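Local coordinates for protein TetR-like transcriptional regulator (Rhodococcus, PDB 3F1B) that probably binds cis-regulatory DNA through an N-terminal helix-turn-helix and acts as a transcription factor of the TetR family, at residues A[62-73]-A[106-114]; A[72-80]-A[93-101]. All coordinates share one frame; numbering follows the deposited sequence.

Contact 1 of 2, residues A[62-73]-A[106-114]; sequences FAACIQREGLRF and RKSWMVLYR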
loop_
_atom_site.group_PDB
_atom_site.type_symbol
_atom_site.label_atom_id
_atom_site.label_comp_id
_atom_site.label_asym_id
_atom_site.label_seq_id
_atom_site.Cartn_x
_atom_site.Cartn_y
_atom_site.Cartn_z
ATOM N N PHE A 62 16.360 10.249 -3.833
ATOM C CA PHE A 62 15.067 9.645 -3.578
ATOM C C PHE A 62 14.442 10.232 -2.349
ATOM O O PHE A 62 13.264 10.450 -2.329
ATOM C CB PHE A 62 15.162 8.133 -3.374
ATOM C CG PHE A 62 13.828 7.494 -3.280
ATOM C CD1 PHE A 62 13.006 7.419 -4.402
ATOM C CD2 PHE A 62 13.351 7.034 -2.082
ATOM C CE1 PHE A 62 11.740 6.849 -4.344
ATOM C CE2 PHE A 62 12.080 6.448 -2.001
ATOM C CZ PHE A 62 11.270 6.359 -3.140
ATOM N N ALA A 63 15.222 10.480 -1.315
ATOM C CA ALA A 63 14.672 11.136 -0.136
ATOM C C ALA A 63 14.330 12.625 -0.438
ATOM O O ALA A 63 13.334 13.140 0.066
ATOM C CB ALA A 63 15.676 11.022 1.033
ATOM N N ALA A 64 15.144 13.324 -1.242
ATOM C CA ALA A 64 14.822 14.756 -1.549
ATOM C C ALA A 64 13.478 14.822 -2.289
ATOM O O ALA A 64 12.546 15.506 -1.916
ATOM C CB ALA A 64 15.911 15.407 -2.363
ATOM N N CYS A 65 13.396 14.024 -3.322
ATOM C CA CYS A 65 12.171 13.814 -4.046
ATOM C C CYS A 65 11.016 13.433 -3.138
ATOM O O CYS A 65 9.914 13.981 -3.260
ATOM C CB CYS A 65 12.423 12.699 -5.049
ATOM S SG CYS A 65 11.395 12.887 -6.438
ATOM N N ILE A 66 11.255 12.511 -2.209
ATOM C CA ILE A 66 10.192 12.093 -1.313
ATOM C C ILE A 66 9.784 13.248 -0.406
ATOM O O ILE A 66 8.605 13.501 -0.183
ATOM C CB ILE A 66 10.571 10.804 -0.478
ATOM C CG1 ILE A 66 10.475 9.572 -1.371
ATOM C CG2 ILE A 66 9.680 10.635 0.771
ATOM C CD1 ILE A 66 9.149 8.886 -1.327
ATOM N N GLN A 67 10.771 13.930 0.135
ATOM C CA GLN A 67 10.519 15.135 0.915
ATOM C C GLN A 67 9.625 16.156 0.161
ATOM O O GLN A 67 8.636 16.626 0.721
ATOM C CB GLN A 67 11.870 15.766 1.249
ATOM C CG GLN A 67 12.483 15.231 2.514
ATOM C CD GLN A 67 11.851 15.881 3.750
ATOM O OE1 GLN A 67 11.414 15.190 4.670
ATOM N NE2 GLN A 67 11.789 17.215 3.758
ATOM N N ARG A 68 9.986 16.494 -1.088
ATOM C CA ARG A 68 9.276 17.473 -1.871
ATOM C C ARG A 68 7.842 17.042 -2.239
ATOM O O ARG A 68 6.892 17.817 -2.046
ATOM C CB ARG A 68 10.043 17.834 -3.142
ATOM C CG ARG A 68 9.410 19.076 -3.825
ATOM C CD ARG A 68 10.056 19.481 -5.127
ATOM N NE ARG A 68 9.660 18.531 -6.147
ATOM C CZ ARG A 68 9.825 18.686 -7.458
ATOM N NH1 ARG A 68 10.398 19.801 -7.982
ATOM N NH2 ARG A 68 9.389 17.704 -8.253
ATOM N N GLU A 69 7.659 15.854 -2.807
ATOM C CA GLU A 69 6.298 15.403 -3.095
ATOM C C GLU A 69 5.422 15.254 -1.806
ATOM O O GLU A 69 4.235 15.612 -1.810
ATOM C CB GLU A 69 6.341 14.114 -3.924
ATOM C CG GLU A 69 7.263 14.248 -5.174
ATOM C CD GLU A 69 7.017 15.543 -5.962
ATOM O OE1 GLU A 69 5.893 16.056 -5.976
ATOM O OE2 GLU A 69 7.950 16.072 -6.594
ATOM N N GLY A 70 6.025 14.805 -0.697
ATOM C CA GLY A 70 5.335 14.771 0.611
ATOM C C GLY A 70 4.794 16.138 1.017
ATOM O O GLY A 70 3.697 16.249 1.539
ATOM N N LEU A 71 5.581 17.177 0.765
ATOM C CA LEU A 71 5.181 18.539 1.045
ATOM C C LEU A 71 3.979 18.957 0.223
ATOM O O LEU A 71 3.091 19.619 0.754
ATOM C CB LEU A 71 6.316 19.509 0.745
ATOM C CG LEU A 71 7.147 20.084 1.864
ATOM C CD1 LEU A 71 8.545 20.541 1.301
ATOM C CD2 LEU A 71 6.375 21.227 2.484
ATOM N N ARG A 72 3.949 18.619 -1.070
ATOM C CA ARG A 72 2.852 19.103 -1.905
ATOM C C ARG A 72 1.631 18.363 -1.426
ATOM O O ARG A 72 0.517 18.890 -1.448
ATOM C CB ARG A 72 3.072 18.866 -3.395
ATOM C CG ARG A 72 4.326 19.473 -3.883
ATOM C CD ARG A 72 4.811 18.725 -5.105
ATOM N NE ARG A 72 5.696 19.575 -5.891
ATOM C CZ ARG A 72 6.105 19.298 -7.128
ATOM N NH1 ARG A 72 6.906 20.165 -7.740
ATOM N NH2 ARG A 72 5.729 18.165 -7.749
ATOM N N PHE A 73 1.861 17.149 -0.948
ATOM C CA PHE A 73 0.753 16.360 -0.505
ATOM C C PHE A 73 0.066 16.976 0.717
ATOM O O PHE A 73 -1.146 17.185 0.691
ATOM C CB PHE A 73 1.164 14.912 -0.310
ATOM C CG PHE A 73 0.084 14.055 0.201
ATOM C CD1 PHE A 73 -0.828 13.473 -0.682
ATOM C CD2 PHE A 73 -0.016 13.780 1.578
ATOM C CE1 PHE A 73 -1.873 12.632 -0.193
ATOM C CE2 PHE A 73 -1.044 12.948 2.074
ATOM C CZ PHE A 73 -1.982 12.377 1.183
ATOM N N ARG A 106 -0.090 12.530 -10.476
ATOM C CA ARG A 106 -0.066 11.075 -10.397
ATOM C C ARG A 106 1.309 10.484 -10.239
ATOM O O ARG A 106 1.492 9.441 -9.619
ATOM C CB ARG A 106 -0.761 10.430 -11.600
ATOM C CG ARG A 106 -0.234 10.818 -12.939
ATOM C CD ARG A 106 -0.867 10.010 -14.077
ATOM N NE ARG A 106 0.091 9.168 -14.807
ATOM C CZ ARG A 106 0.085 7.830 -14.815
ATOM N NH1 ARG A 106 -0.833 7.139 -14.138
ATOM N NH2 ARG A 106 1.006 7.175 -15.512
ATOM N N LYS A 107 2.305 11.154 -10.782
ATOM C CA LYS A 107 3.640 10.635 -10.712
ATOM C C LYS A 107 4.137 10.692 -9.249
ATOM O O LYS A 107 4.859 9.797 -8.768
ATOM C CB LYS A 107 4.499 11.402 -11.710
ATOM C CG LYS A 107 4.283 10.950 -13.167
ATOM C CD LYS A 107 4.069 12.116 -14.189
ATOM C CE LYS A 107 2.574 12.241 -14.695
ATOM N NZ LYS A 107 1.712 13.145 -13.837
ATOM N N SER A 108 3.696 11.722 -8.536
ATOM C CA SER A 108 4.204 11.975 -7.226
ATOM C C SER A 108 3.418 11.185 -6.221
ATOM O O SER A 108 3.965 10.803 -5.176
ATOM C CB SER A 108 4.187 13.464 -6.898
ATOM O OG SER A 108 3.092 14.112 -7.508
ATOM N N TRP A 109 2.155 10.908 -6.546
ATOM C CA TRP A 109 1.374 9.991 -5.760
ATOM C C TRP A 109 1.974 8.605 -5.811
ATOM O O TRP A 109 2.048 7.933 -4.789
ATOM C CB TRP A 109 -0.055 9.915 -6.261
ATOM C CG TRP A 109 -0.779 8.786 -5.618
ATOM C CD1 TRP A 109 -1.222 7.652 -6.224
ATOM C CD2 TRP A 109 -1.109 8.651 -4.195
ATOM N NE1 TRP A 109 -1.833 6.824 -5.280
ATOM C CE2 TRP A 109 -1.786 7.423 -4.040
ATOM C CE3 TRP A 109 -0.880 9.453 -3.051
ATOM C CZ2 TRP A 109 -2.240 6.960 -2.785
ATOM C CZ3 TRP A 109 -1.319 8.988 -1.817
ATOM C CH2 TRP A 109 -2.005 7.749 -1.696
HETATM N N MSE A 110 2.418 8.184 -6.988
HETATM C CA MSE A 110 3.067 6.890 -7.113
HETATM C C MSE A 110 4.332 6.724 -6.288
HETATM O O MSE A 110 4.508 5.678 -5.627
HETATM C CB MSE A 110 3.379 6.583 -8.566
HETATM C CG MSE A 110 2.141 6.160 -9.308
HETATM SE SE MSE A 110 2.497 6.222 -11.207
HETATM C CE MSE A 110 3.358 4.451 -11.344
ATOM N N VAL A 111 5.217 7.736 -6.324
ATOM C CA VAL A 111 6.443 7.707 -5.514
ATOM C C VAL A 111 6.040 7.617 -4.017
ATOM O O VAL A 111 6.561 6.779 -3.245
ATOM C CB VAL A 111 7.368 8.897 -5.877
ATOM C CG1 VAL A 111 8.480 9.068 -4.874
ATOM C CG2 VAL A 111 7.968 8.701 -7.285
ATOM N N LEU A 112 5.036 8.402 -3.643
ATOM C CA LEU A 112 4.639 8.525 -2.258
ATOM C C LEU A 112 4.008 7.244 -1.747
ATOM O O LEU A 112 4.399 6.721 -0.711
ATOM C CB LEU A 112 3.651 9.666 -2.097
ATOM C CG LEU A 112 4.142 10.985 -1.532
ATOM C CD1 LEU A 112 5.651 11.216 -1.504
ATOM C CD2 LEU A 112 3.429 12.107 -2.222
ATOM N N TYR A 113 3.021 6.760 -2.484
ATOM C CA TYR A 113 2.298 5.588 -2.112
ATOM C C TYR A 113 3.214 4.367 -2.109
ATOM O O TYR A 113 3.109 3.546 -1.198
ATOM C CB TYR A 113 1.098 5.433 -3.014
ATOM C CG TYR A 113 0.124 4.358 -2.615
ATOM C CD1 TYR A 113 -0.316 4.197 -1.287
ATOM C CD2 TYR A 113 -0.363 3.492 -3.589
ATOM C CE1 TYR A 113 -1.237 3.167 -0.946
ATOM C CE2 TYR A 113 -1.289 2.490 -3.277
ATOM C CZ TYR A 113 -1.722 2.317 -1.963
ATOM O OH TYR A 113 -2.611 1.270 -1.757
ATOM N N ARG A 114 4.157 4.286 -3.051
ATOM C CA ARG A 114 5.296 3.321 -2.928
ATOM C C ARG A 114 6.149 3.454 -1.610
ATOM O O ARG A 114 6.067 2.583 -0.740
ATOM C CB ARG A 114 6.153 3.251 -4.218
ATOM C CG ARG A 114 7.489 3.980 -4.189
ATOM C CD ARG A 114 8.011 4.291 -5.614
ATOM N NE ARG A 114 7.894 3.125 -6.495
ATOM C CZ ARG A 114 7.298 3.104 -7.687
ATOM N NH1 ARG A 114 6.773 4.212 -8.207
ATOM N NH2 ARG A 114 7.240 1.970 -8.370
#
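Leu112 pushes its two methyl branches into helix 58-77 as a knob in the hole formed by Ile66, Glu69, Gly70 and Phe73. In the all-helical TetR fold this joins the long helix that leaves the DNA-binding region to helix 106-115 of the regulatory core, and the short segments cross at -113°, their axes 9.5 Å apart. CD1 of Leu112 lies 3.7 Å from the backbone N of Gly70; CD2 rests 3.6 Å from Glu69 O. Towards the start of 62-73, Val111 CG1, set anti to the backbone N (chi1 168°), is the branch that touches Ile66 CD1, at 3.6 Å, and it also meets the Phe62 ring obliquely at CE1. At the other end Phe73 and Trp109 run alongside each other, pointing the same way, and touch at CE1 and CZ3. Glu69, bent at chi2, lays its chain over Ser108 CB, while Ser108 OG is hydrogen-bonded to His105 O. Arg68, which also pairs with Asp21 of helix 12-30, grips the Glu69 carboxylate side-on: both NE and NH2 donate to Glu69 OE2, the bond from Arg68 NH2 being 2.7 Å.

Contact 2 of 2, residues A[72-80]-A[93-101]; sequences RFVEALAPA and RALEGFLGF
A close helix-helix packing, largely apolar and near the surface, joins the C-terminal end of helix 58-77 and the turn after it to helix 87-104 of the TetR regulatory core. The short helical segments run roughly antiparallel, at 144°, with axes 8.1 Å apart. Gly97 permits this approach: its CA sits 3.4 Å from Ala76 O in a CA-H...O contact, and a CB there would clash with that oxygen. Next to it, Ala76 CB packs on Phe101 CB at 3.7 Å. With CG anti to the backbone N (chi1 165°), the Phe101 ring has one face covered by the backbone of Phe73, whose CA makes a CH-pi contact 4.2 Å from the centroid. The Phe73 ring turns its edge to Phe101, offset, with planes at 77°, and Phe98 completes the aromatic cluster. Arg72 CB touches Phe101 CE1 at 3.6 Å. Replacing Phe101 by an alanine would probably leave Phe73 CA and Arg72 CB without the ring they pack against and open a gap between the helices. Farther along, Leu77 CD1 lies against Phe98 CB, and Ala80 CB meets Ala94 CB at 3.8 Å. Arg93 CB packs on Ala80 CA, its NE in a salt bridge with Glu89. Cohesion here thus rests on shape and aromatic contacts.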
loop_
_atom_site.group_PDB
_atom_site.type_symbol
_atom_site.label_atom_id
_atom_site.label_comp_id
_atom_site.label_asym_id
_atom_site.label_seq_id
_atom_site.Cartn_x
_atom_site.Cartn_y
_atom_site.Cartn_z
ATOM N N ARG A 72 3.949 18.619 -1.070
ATOM C CA ARG A 72 2.852 19.103 -1.905
ATOM C C ARG A 72 1.631 18.363 -1.426
ATOM O O ARG A 72 0.517 18.890 -1.448
ATOM C CB ARG A 72 3.072 18.866 -3.395
ATOM C CG ARG A 72 4.326 19.473 -3.883
ATOM C CD ARG A 72 4.811 18.725 -5.105
ATOM N NE ARG A 72 5.696 19.575 -5.891
ATOM C CZ ARG A 72 6.105 19.298 -7.128
ATOM N NH1 ARG A 72 6.906 20.165 -7.740
ATOM N NH2 ARG A 72 5.729 18.165 -7.749
ATOM N N PHE A 73 1.861 17.149 -0.948
ATOM C CA PHE A 73 0.753 16.360 -0.505
ATOM C C PHE A 73 0.066 16.976 0.717
ATOM O O PHE A 73 -1.146 17.185 0.691
ATOM C CB PHE A 73 1.164 14.912 -0.310
ATOM C CG PHE A 73 0.084 14.055 0.201
ATOM C CD1 PHE A 73 -0.828 13.473 -0.682
ATOM C CD2 PHE A 73 -0.016 13.780 1.578
ATOM C CE1 PHE A 73 -1.873 12.632 -0.193
ATOM C CE2 PHE A 73 -1.044 12.948 2.074
ATOM C CZ PHE A 73 -1.982 12.377 1.183
ATOM N N VAL A 74 0.830 17.326 1.747
ATOM C CA VAL A 74 0.194 17.876 2.924
ATOM C C VAL A 74 -0.359 19.280 2.675
ATOM O O VAL A 74 -1.405 19.615 3.181
ATOM C CB VAL A 74 1.091 17.802 4.175
ATOM C CG1 VAL A 74 1.817 16.460 4.217
ATOM C CG2 VAL A 74 2.036 18.967 4.252
ATOM N N GLU A 75 0.320 20.073 1.859
ATOM C CA GLU A 75 -0.212 21.368 1.421
ATOM C C GLU A 75 -1.596 21.224 0.793
ATOM O O GLU A 75 -2.492 22.017 1.044
ATOM C CB GLU A 75 0.741 22.046 0.444
ATOM C CG GLU A 75 2.168 22.035 0.951
ATOM C CD GLU A 75 3.161 22.718 0.006
ATOM O OE1 GLU A 75 3.239 22.345 -1.195
ATOM O OE2 GLU A 75 3.887 23.628 0.474
ATOM N N ALA A 76 -1.775 20.192 -0.004
ATOM C CA ALA A 76 -3.071 19.906 -0.593
ATOM C C ALA A 76 -4.188 19.632 0.432
ATOM O O ALA A 76 -5.352 19.868 0.140
ATOM C CB ALA A 76 -2.943 18.747 -1.610
ATOM N N LEU A 77 -3.830 19.123 1.610
ATOM C CA LEU A 77 -4.756 18.925 2.710
ATOM C C LEU A 77 -5.026 20.229 3.454
ATOM O O LEU A 77 -6.061 20.373 4.105
ATOM C CB LEU A 77 -4.183 17.915 3.681
ATOM C CG LEU A 77 -4.316 16.422 3.325
ATOM C CD1 LEU A 77 -4.236 16.130 1.850
ATOM C CD2 LEU A 77 -3.319 15.586 4.075
ATOM N N ALA A 78 -4.131 21.201 3.348
ATOM C CA ALA A 78 -4.241 22.436 4.155
ATOM C C ALA A 78 -5.674 23.063 4.328
ATOM O O ALA A 78 -6.065 23.390 5.457
ATOM C CB ALA A 78 -3.204 23.494 3.693
ATOM N N PRO A 79 -6.462 23.217 3.229
ATOM C CA PRO A 79 -7.789 23.833 3.444
ATOM C C PRO A 79 -8.646 23.151 4.553
ATOM O O PRO A 79 -9.422 23.849 5.224
ATOM C CB PRO A 79 -8.470 23.704 2.072
ATOM C CG PRO A 79 -7.352 23.625 1.088
ATOM C CD PRO A 79 -6.236 22.870 1.803
ATOM N N ALA A 80 -8.492 21.825 4.743
ATOM C CA ALA A 80 -9.167 21.080 5.835
ATOM C C ALA A 80 -8.763 21.541 7.229
ATOM O O ALA A 80 -9.527 21.415 8.194
ATOM C CB ALA A 80 -8.910 19.606 5.719
ATOM N N ARG A 93 -13.106 18.375 2.861
ATOM C CA ARG A 93 -12.076 19.201 2.203
ATOM C C ARG A 93 -10.755 18.482 2.052
ATOM O O ARG A 93 -10.013 18.729 1.082
ATOM C CB ARG A 93 -11.863 20.509 2.920
ATOM C CG ARG A 93 -13.046 21.398 2.840
ATOM C CD ARG A 93 -12.645 22.752 3.350
ATOM N NE ARG A 93 -13.738 23.693 3.156
ATOM C CZ ARG A 93 -13.702 24.971 3.474
ATOM N NH1 ARG A 93 -12.615 25.476 4.015
ATOM N NH2 ARG A 93 -14.772 25.720 3.246
ATOM N N ALA A 94 -10.477 17.568 2.987
ATOM C CA ALA A 94 -9.272 16.785 2.963
ATOM C C ALA A 94 -9.362 15.743 1.867
ATOM O O ALA A 94 -8.394 15.506 1.149
ATOM C CB ALA A 94 -9.028 16.113 4.320
ATOM N N LEU A 95 -10.529 15.138 1.741
ATOM C CA LEU A 95 -10.735 14.115 0.749
ATOM C C LEU A 95 -10.589 14.760 -0.599
ATOM O O LEU A 95 -9.927 14.234 -1.498
ATOM C CB LEU A 95 -12.137 13.515 0.893
ATOM C CG LEU A 95 -12.148 12.513 2.000
ATOM C CD1 LEU A 95 -13.556 12.034 2.171
ATOM C CD2 LEU A 95 -11.211 11.380 1.574
ATOM N N GLU A 96 -11.208 15.918 -0.753
ATOM C CA GLU A 96 -11.147 16.567 -2.043
ATOM C C GLU A 96 -9.777 17.100 -2.392
ATOM O O GLU A 96 -9.346 16.954 -3.536
ATOM C CB GLU A 96 -12.253 17.583 -2.171
ATOM C CG GLU A 96 -13.569 16.779 -2.287
ATOM C CD GLU A 96 -14.840 17.583 -2.087
ATOM O OE1 GLU A 96 -14.752 18.835 -2.153
ATOM O OE2 GLU A 96 -15.927 16.957 -1.878
ATOM N N GLY A 97 -9.070 17.681 -1.426
ATOM C CA GLY A 97 -7.693 18.124 -1.660
ATOM C C GLY A 97 -6.731 16.976 -2.008
ATOM O O GLY A 97 -6.046 17.017 -3.043
ATOM N N PHE A 98 -6.715 15.942 -1.159
ATOM C CA PHE A 98 -6.008 14.681 -1.424
ATOM C C PHE A 98 -6.303 14.131 -2.802
ATOM O O PHE A 98 -5.368 13.805 -3.561
ATOM C CB PHE A 98 -6.412 13.645 -0.362
ATOM C CG PHE A 98 -6.039 12.244 -0.679
ATOM C CD1 PHE A 98 -4.768 11.923 -1.132
ATOM C CD2 PHE A 98 -6.928 11.225 -0.424
ATOM C CE1 PHE A 98 -4.428 10.637 -1.385
ATOM C CE2 PHE A 98 -6.596 9.928 -0.663
ATOM C CZ PHE A 98 -5.355 9.621 -1.133
ATOM N N LEU A 99 -7.585 13.960 -3.108
ATOM C CA LEU A 99 -7.939 13.347 -4.365
ATOM C C LEU A 99 -7.660 14.225 -5.603
ATOM O O LEU A 99 -7.286 13.692 -6.667
ATOM C CB LEU A 99 -9.372 12.869 -4.350
ATOM C CG LEU A 99 -9.621 11.628 -3.502
ATOM C CD1 LEU A 99 -11.133 11.474 -3.470
ATOM C CD2 LEU A 99 -8.895 10.340 -4.049
ATOM N N GLY A 100 -7.825 15.544 -5.463
ATOM C CA GLY A 100 -7.485 16.511 -6.541
ATOM C C GLY A 100 -5.980 16.532 -6.802
ATOM O O GLY A 100 -5.529 16.602 -7.964
ATOM N N PHE A 101 -5.190 16.415 -5.736
ATOM C CA PHE A 101 -3.733 16.350 -5.877
ATOM C C PHE A 101 -3.235 15.078 -6.637
ATOM O O PHE A 101 -2.313 15.117 -7.462
ATOM C CB PHE A 101 -3.096 16.395 -4.506
ATOM C CG PHE A 101 -1.643 15.979 -4.500
ATOM C CD1 PHE A 101 -0.639 16.914 -4.751
ATOM C CD2 PHE A 101 -1.275 14.656 -4.247
ATOM C CE1 PHE A 101 0.695 16.527 -4.742
ATOM C CE2 PHE A 101 0.090 14.283 -4.249
ATOM C CZ PHE A 101 1.048 15.229 -4.499
#

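In the fold
Contacts 1 and 2 lie about 14 Å apart, centre to centre, along helix 58-77 and share Arg72 and Phe73. The partner helices, 87-104 and 106-115, follow each other in the chain, and contact 2 is nested within the loop that contact 1 closes. The two also touch directly: Trp109 CZ3 comes within 3.5 Å of Phe98 CE1, making the aromatic cluster continuous across both. Contact 1 is buried near the middle of the chain, contact 2 nearer the surface. Together they fix the helix following the predicted helix-turn-helix to the C-terminal domain, a connection through which TetR-family regulators generally couple ligand binding to DNA binding.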